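Local structure of acetylxylan esterase A (Aspergillus awamori, 5X6S) at residues Val169-Glu174 against Tyr210-Lys215; Met194-Gly199 against Asp247-Ile252. The protein cleaves acetyl side groups from the xylan backbone by ester hydrolysis, as a secreted, monomeric serine esterase of carbohydrate esterase family 1. All blocks are in the same frame, centred on the assembly; numbering follows the deposited sequence.

Contact 1 of 2, residues Val169-Glu174 against Tyr210-Lys215; sequences VITTPE and YYETCK. With NAG (2-acetamido-2-deoxy-beta-D-glucopyranose), chain C.
In this alpha/beta-hydrolase, the loop running into the N terminus of helix 173-182 is held against helix 208-221 by two charged side chains, Glu-212 and Lys-215, which take hold of the backbone N and O of Thr-171. The amide of Thr-171 gives a nearly straight hydrogen bond to Glu-212 OE1 (N to OE1 2.9 Å, 170° at the hydrogen), arriving from above the carboxylate plane. Lys-215 NZ donates to Thr-171 O at 2.8 Å and also bridges to the syn lone pair of Glu-212 OE2. Trp-176 and Gln-208 donate to OE1 and OE2 in turn, so both carboxylate oxygens are gripped twice, which would probably favour the ionised form. Glu-212 CG, beside the backbone N (chi1 -62°), lies 3.3 Å from Val-169 O, and the bend at chi2 (-47°) then swings the carboxylate to Thr-171. Lys-215 instead runs extended beyond CG, its methylenes passing the Pro-173 ring, with CG 3.9 Å from Pro-173 CD. Beside the charged pair, Ile-170 CG2 lies 3.6 Å from Lys-215 NZ. Thr-172 is the N-cap of helix 173-182, its OG1 hydrogen-bonded to His-175 N. Val-169 CG1 meets NAG O6, of the attached glycan, at 3.4 Å.

Contact 2 of 2, residues Met194-Gly199 against Asp247-Ile252; sequences MQIYHG and DSLQGI
Strands 193-199 and 249-254 are parallel neighbours in the central sheet of the alpha/beta-hydrolase fold, in register from Met-194 beside Leu-249 to Tyr-197 beside Ile-252. Five backbone hydrogen bonds join them, from Met-194 N to Ser-248 O at one end to His-198 N to Ile-252 O at the other; Ile-252 N to Ile-196 O is the shortest at 2.7 Å.

Packing is tightest on the face of Tyr-197 and Ile-252, under helix 265-272. The two side chains run alongside each other, and Ile-252 CD1 makes a CH-pi contact over one face of the phenol ring, 3.8 Å from its centroid and nearer the rim, while CG2 touches ring atom CD2 at 3.6 Å. The same CD1 lies 3.6 Å from Gln-195 NE2. Stretched out with CG trans to the backbone N (chi1 180°), Gln-195 brings that NE2 to OE1 of Gln-250, the partly exposed margin of this face, 3.0 Å away; the acceptor lies in the amide plane of Gln-195, but the donor stands 54° out of the Gln-250 carbonyl plane. Thr-140 holds the other end of the Gln-195 amide, through OE1.

On the opposite face, turned to helix 208-221, contact is looser: Leu-249 CD1 comes no closer than 4.1 Å to Met-194 CB and Ile-196 CG1. The Ser-248 end, where strand 249-254 begins, is partly exposed. The other end is buried and leads toward the probable active site, the His-198 side chain being about 9 Å from that of Ser-119, by similarity the nucleophile. The imidazole of His-198 leads away from strand 249-254, and its NE2 is hydrogen-bonded to Leu-205 O.

How the contacts relate
From the N terminus, the chain passes through 169-174 into helix 173-182, then into strand 193-199, on through helix 208-221, and later returns as strand 249-254. Contact 1 closes a loop of 35 residues that contains the first strand of contact 2; contact 2 closes one of 47 that contains the helical segment of contact 1, so the two loops cross. Contact 1 joins helix 208-221 to the start of helix 173-182, outside the sheet, and contact 2 joins two strands within it. They meet through helix 208-221: Tyr-210 CE1 packs 3.4 Å from Ile-196 O, and Cys-214 O lies 3.4 Å from Leu-249 CD2.

Contact 1 of 2, residues Val169-Glu174 against Tyr210-Lys215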
loop_
_atom_site.group_PDB
_atom_site.type_symbol
_atom_site.label_atom_id
_atom_site.label_comp_id
_atom_site.label_asym_id
_atom_site.label_seq_id
_atom_site.Cartn_x
_atom_site.Cartn_y
_atom_site.Cartn_z
ATOM N N VAL A 169 24.101 -16.245 15.184
ATOM C CA VAL A 169 22.683 -16.563 15.220
ATOM C C VAL A 169 22.255 -17.210 13.892
ATOM O O VAL A 169 22.126 -16.546 12.835
ATOM C CB VAL A 169 21.792 -15.317 15.568
ATOM C CG1 VAL A 169 20.323 -15.714 15.690
ATOM C CG2 VAL A 169 22.283 -14.584 16.819
ATOM N N ILE A 170 22.033 -18.524 13.946
ATOM C CA ILE A 170 21.712 -19.305 12.755
ATOM C C ILE A 170 20.443 -20.086 13.028
ATOM O O ILE A 170 20.355 -20.859 14.020
ATOM C CB ILE A 170 22.874 -20.278 12.345
ATOM C CG1 ILE A 170 24.162 -19.496 12.092
ATOM C CG2 ILE A 170 22.514 -21.052 11.079
ATOM C CD1 ILE A 170 25.452 -20.257 12.370
ATOM N N THR A 171 19.442 -19.896 12.172
ATOM C CA THR A 171 18.199 -20.637 12.322
ATOM C C THR A 171 17.561 -20.860 10.949
ATOM O O THR A 171 18.194 -20.620 9.944
ATOM C CB THR A 171 17.286 -19.993 13.389
ATOM O OG1 THR A 171 16.233 -20.910 13.768
ATOM C CG2 THR A 171 16.674 -18.641 12.861
ATOM N N THR A 172 16.311 -21.316 10.923
ATOM C CA THR A 172 15.645 -21.724 9.706
ATOM C C THR A 172 14.878 -20.577 9.056
ATOM O O THR A 172 14.547 -19.622 9.753
ATOM C CB THR A 172 14.611 -22.812 9.998
ATOM O OG1 THR A 172 13.735 -22.322 11.013
ATOM C CG2 THR A 172 15.334 -24.149 10.464
ATOM N N PRO A 173 14.602 -20.685 7.745
ATOM C CA PRO A 173 13.651 -19.808 7.056
ATOM C C PRO A 173 12.350 -19.707 7.821
ATOM O O PRO A 173 11.794 -18.623 7.953
ATOM C CB PRO A 173 13.426 -20.492 5.703
ATOM C CG PRO A 173 14.604 -21.425 5.505
ATOM C CD PRO A 173 15.343 -21.570 6.798
ATOM N N GLU A 174 11.902 -20.832 8.391
ATOM C CA GLU A 174 10.620 -20.855 9.112
ATOM C C GLU A 174 10.628 -19.980 10.350
ATOM O O GLU A 174 9.699 -19.207 10.588
ATOM C CB GLU A 174 10.200 -22.289 9.442
ATOM C CG GLU A 174 9.740 -23.038 8.181
ATOM C CD GLU A 174 10.886 -23.487 7.209
ATOM O OE1 GLU A 174 12.100 -23.565 7.616
ATOM O OE2 GLU A 174 10.543 -23.787 6.031
ATOM N N TYR A 210 24.090 -12.498 5.885
ATOM C CA TYR A 210 23.509 -12.481 4.569
ATOM C C TYR A 210 22.606 -13.663 4.393
ATOM O O TYR A 210 21.494 -13.556 3.858
ATOM C CB TYR A 210 24.612 -12.487 3.473
ATOM C CG TYR A 210 24.134 -12.775 2.078
ATOM C CD1 TYR A 210 23.562 -11.786 1.290
ATOM C CD2 TYR A 210 24.310 -14.039 1.502
ATOM C CE1 TYR A 210 23.130 -12.049 0.022
ATOM C CE2 TYR A 210 23.899 -14.306 0.216
ATOM C CZ TYR A 210 23.307 -13.321 -0.527
ATOM O OH TYR A 210 22.878 -13.572 -1.825
ATOM N N TYR A 211 23.081 -14.836 4.797
ATOM C CA TYR A 211 22.287 -16.050 4.542
ATOM C C TYR A 211 21.051 -16.074 5.435
ATOM O O TYR A 211 19.996 -16.488 5.002
ATOM C CB TYR A 211 23.159 -17.312 4.734
ATOM C CG TYR A 211 24.269 -17.351 3.690
ATOM C CD1 TYR A 211 24.005 -17.677 2.375
ATOM C CD2 TYR A 211 25.565 -16.937 4.026
ATOM C CE1 TYR A 211 25.042 -17.690 1.420
ATOM C CE2 TYR A 211 26.573 -16.916 3.078
ATOM C CZ TYR A 211 26.300 -17.279 1.783
ATOM O OH TYR A 211 27.306 -17.237 0.836
ATOM N N GLU A 212 21.209 -15.614 6.669
ATOM C CA GLU A 212 20.067 -15.520 7.628
ATOM C C GLU A 212 18.979 -14.587 7.115
ATOM O O GLU A 212 17.817 -14.842 7.273
ATOM C CB GLU A 212 20.553 -15.084 8.985
ATOM C CG GLU A 212 21.532 -16.080 9.612
ATOM C CD GLU A 212 21.016 -17.532 9.515
ATOM O OE1 GLU A 212 20.002 -17.876 10.179
ATOM O OE2 GLU A 212 21.621 -18.311 8.739
ATOM N N THR A 213 19.373 -13.520 6.446
ATOM C CA THR A 213 18.409 -12.574 5.848
ATOM C C THR A 213 17.693 -13.162 4.647
ATOM O O THR A 213 16.478 -12.981 4.475
ATOM C CB THR A 213 19.117 -11.236 5.468
ATOM O OG1 THR A 213 19.757 -10.663 6.629
ATOM C CG2 THR A 213 18.128 -10.265 4.896
ATOM N N CYS A 214 18.432 -13.861 3.773
ATOM C CA CYS A 214 17.824 -14.478 2.622
ATOM C C CYS A 214 16.867 -15.597 3.051
ATOM O O CYS A 214 15.797 -15.744 2.466
ATOM C CB CYS A 214 18.919 -15.012 1.688
ATOM S SG CYS A 214 19.809 -13.682 0.783
ATOM N N LYS A 215 17.257 -16.350 4.071
ATOM C CA LYS A 215 16.361 -17.327 4.730
ATOM C C LYS A 215 15.082 -16.646 5.181
ATOM O O LYS A 215 13.969 -17.094 4.826
ATOM C CB LYS A 215 17.043 -17.935 5.946
ATOM C CG LYS A 215 18.110 -19.009 5.657
ATOM C CD LYS A 215 18.840 -19.311 6.934
ATOM C CE LYS A 215 19.764 -20.494 6.848
ATOM N NZ LYS A 215 20.404 -20.675 8.194
HETATM C C1 NAG C . 20.597 -11.303 20.305
HETATM C C2 NAG C . 19.763 -11.533 21.572
HETATM C C3 NAG C . 19.134 -12.928 21.602
HETATM C C4 NAG C . 18.360 -13.224 20.320
HETATM C C5 NAG C . 19.225 -12.883 19.091
HETATM C C6 NAG C . 18.412 -12.967 17.817
HETATM C C7 NAG C . 20.524 -10.462 23.643
HETATM C C8 NAG C . 21.569 -10.426 24.711
HETATM N N2 NAG C . 20.644 -11.377 22.708
HETATM O O3 NAG C . 18.310 -13.007 22.750
HETATM O O4 NAG C . 17.964 -14.575 20.162
HETATM O O5 NAG C . 19.847 -11.604 19.136
HETATM O O6 NAG C . 19.287 -12.686 16.734
HETATM O O7 NAG C . 19.612 -9.624 23.666
#

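Contact 2 of 2, residues Met194-Gly199 against Asp247-Ile252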
loop_
_atom_site.group_PDB
_atom_site.type_symbol
_atom_site.label_atom_id
_atom_site.label_comp_id
_atom_site.label_asym_id
_atom_site.label_seq_id
_atom_site.Cartn_x
_atom_site.Cartn_y
_atom_site.Cartn_z
ATOM N N MET A 194 12.454 -7.638 -1.813
ATOM C CA MET A 194 13.688 -7.466 -1.097
ATOM C C MET A 194 14.923 -7.785 -1.945
ATOM O O MET A 194 14.988 -8.829 -2.580
ATOM C CB MET A 194 13.725 -8.333 0.150
ATOM C CG MET A 194 12.579 -8.169 1.122
ATOM S SD MET A 194 12.409 -6.434 1.708
ATOM C CE MET A 194 13.895 -6.279 2.623
ATOM N N GLN A 195 15.914 -6.899 -1.897
ATOM C CA GLN A 195 17.220 -7.107 -2.522
ATOM C C GLN A 195 18.269 -6.913 -1.472
ATOM O O GLN A 195 18.378 -5.819 -0.864
ATOM C CB GLN A 195 17.422 -6.102 -3.657
ATOM C CG GLN A 195 18.734 -6.214 -4.372
ATOM C CD GLN A 195 18.852 -5.156 -5.468
ATOM O OE1 GLN A 195 18.880 -3.936 -5.182
ATOM N NE2 GLN A 195 18.875 -5.599 -6.719
ATOM N N ILE A 196 19.057 -7.967 -1.231
ATOM C CA ILE A 196 19.997 -8.052 -0.107
ATOM C C ILE A 196 21.448 -8.164 -0.610
ATOM O O ILE A 196 21.812 -9.179 -1.224
ATOM C CB ILE A 196 19.673 -9.285 0.784
ATOM C CG1 ILE A 196 18.176 -9.367 1.080
ATOM C CG2 ILE A 196 20.583 -9.364 2.028
ATOM C CD1 ILE A 196 17.565 -8.172 1.827
ATOM N N TYR A 197 22.279 -7.150 -0.339
ATOM C CA TYR A 197 23.704 -7.183 -0.640
ATOM C C TYR A 197 24.510 -7.483 0.618
ATOM O O TYR A 197 24.187 -7.019 1.704
ATOM C CB TYR A 197 24.204 -5.826 -1.137
ATOM C CG TYR A 197 23.775 -5.377 -2.519
ATOM C CD1 TYR A 197 22.543 -4.724 -2.746
ATOM C CD2 TYR A 197 24.633 -5.534 -3.605
ATOM C CE1 TYR A 197 22.199 -4.259 -4.029
ATOM C CE2 TYR A 197 24.299 -5.043 -4.880
ATOM C CZ TYR A 197 23.094 -4.414 -5.093
ATOM O OH TYR A 197 22.814 -3.947 -6.364
ATOM N N HIS A 198 25.629 -8.177 0.470
ATOM C CA HIS A 198 26.544 -8.392 1.587
ATOM C C HIS A 198 27.915 -8.753 1.005
ATOM O O HIS A 198 27.991 -9.334 -0.069
ATOM C CB HIS A 198 26.058 -9.501 2.526
ATOM C CG HIS A 198 26.381 -9.271 3.972
ATOM N ND1 HIS A 198 25.429 -8.874 4.881
ATOM C CD2 HIS A 198 27.553 -9.308 4.658
ATOM C CE1 HIS A 198 25.987 -8.661 6.055
ATOM N NE2 HIS A 198 27.278 -8.944 5.954
ATOM N N GLY A 199 28.969 -8.427 1.739
ATOM C CA GLY A 199 30.337 -8.770 1.308
ATOM C C GLY A 199 30.883 -9.993 2.039
ATOM O O GLY A 199 30.626 -10.166 3.238
ATOM N N ASP A 247 10.277 -13.156 -7.553
ATOM C CA ASP A 247 9.956 -11.746 -7.768
ATOM C C ASP A 247 10.249 -10.850 -6.549
ATOM O O ASP A 247 10.613 -9.675 -6.740
ATOM C CB ASP A 247 8.485 -11.566 -8.150
ATOM C CG ASP A 247 8.168 -12.076 -9.551
ATOM O OD1 ASP A 247 9.078 -12.543 -10.245
ATOM O OD2 ASP A 247 6.986 -11.990 -9.946
ATOM N N SER A 248 10.126 -11.397 -5.333
ATOM C CA SER A 248 10.199 -10.597 -4.105
ATOM C C SER A 248 11.462 -10.827 -3.298
ATOM O O SER A 248 11.580 -10.346 -2.173
ATOM C CB SER A 248 8.945 -10.844 -3.226
ATOM O OG SER A 248 7.773 -10.414 -3.917
ATOM N N LEU A 249 12.418 -11.603 -3.855
ATOM C CA LEU A 249 13.671 -11.797 -3.174
ATOM C C LEU A 249 14.836 -12.116 -4.110
ATOM O O LEU A 249 14.815 -13.144 -4.812
ATOM C CB LEU A 249 13.606 -12.887 -2.095
ATOM C CG LEU A 249 14.903 -13.152 -1.391
ATOM C CD1 LEU A 249 15.450 -11.973 -0.541
ATOM C CD2 LEU A 249 14.839 -14.388 -0.511
ATOM N N GLN A 250 15.853 -11.264 -4.056
ATOM C CA GLN A 250 17.136 -11.607 -4.596
ATOM C C GLN A 250 18.274 -11.241 -3.663
ATOM O O GLN A 250 18.174 -10.284 -2.880
ATOM C CB GLN A 250 17.303 -11.061 -5.997
ATOM C CG GLN A 250 17.443 -9.586 -6.108
ATOM C CD GLN A 250 17.611 -9.082 -7.521
ATOM O OE1 GLN A 250 18.569 -8.418 -7.819
ATOM N NE2 GLN A 250 16.651 -9.323 -8.348
ATOM N N GLY A 251 19.339 -12.028 -3.704
ATOM C CA GLY A 251 20.485 -11.790 -2.861
ATOM C C GLY A 251 21.691 -11.523 -3.769
ATOM O O GLY A 251 21.795 -12.136 -4.839
ATOM N N ILE A 252 22.579 -10.634 -3.331
ATOM C CA ILE A 252 23.779 -10.302 -4.115
ATOM C C ILE A 252 24.956 -10.422 -3.164
ATOM O O ILE A 252 25.100 -9.647 -2.221
ATOM C CB ILE A 252 23.672 -8.900 -4.803
ATOM C CG1 ILE A 252 22.471 -8.903 -5.721
ATOM C CG2 ILE A 252 24.963 -8.569 -5.563
ATOM C CD1 ILE A 252 21.763 -7.628 -5.862
#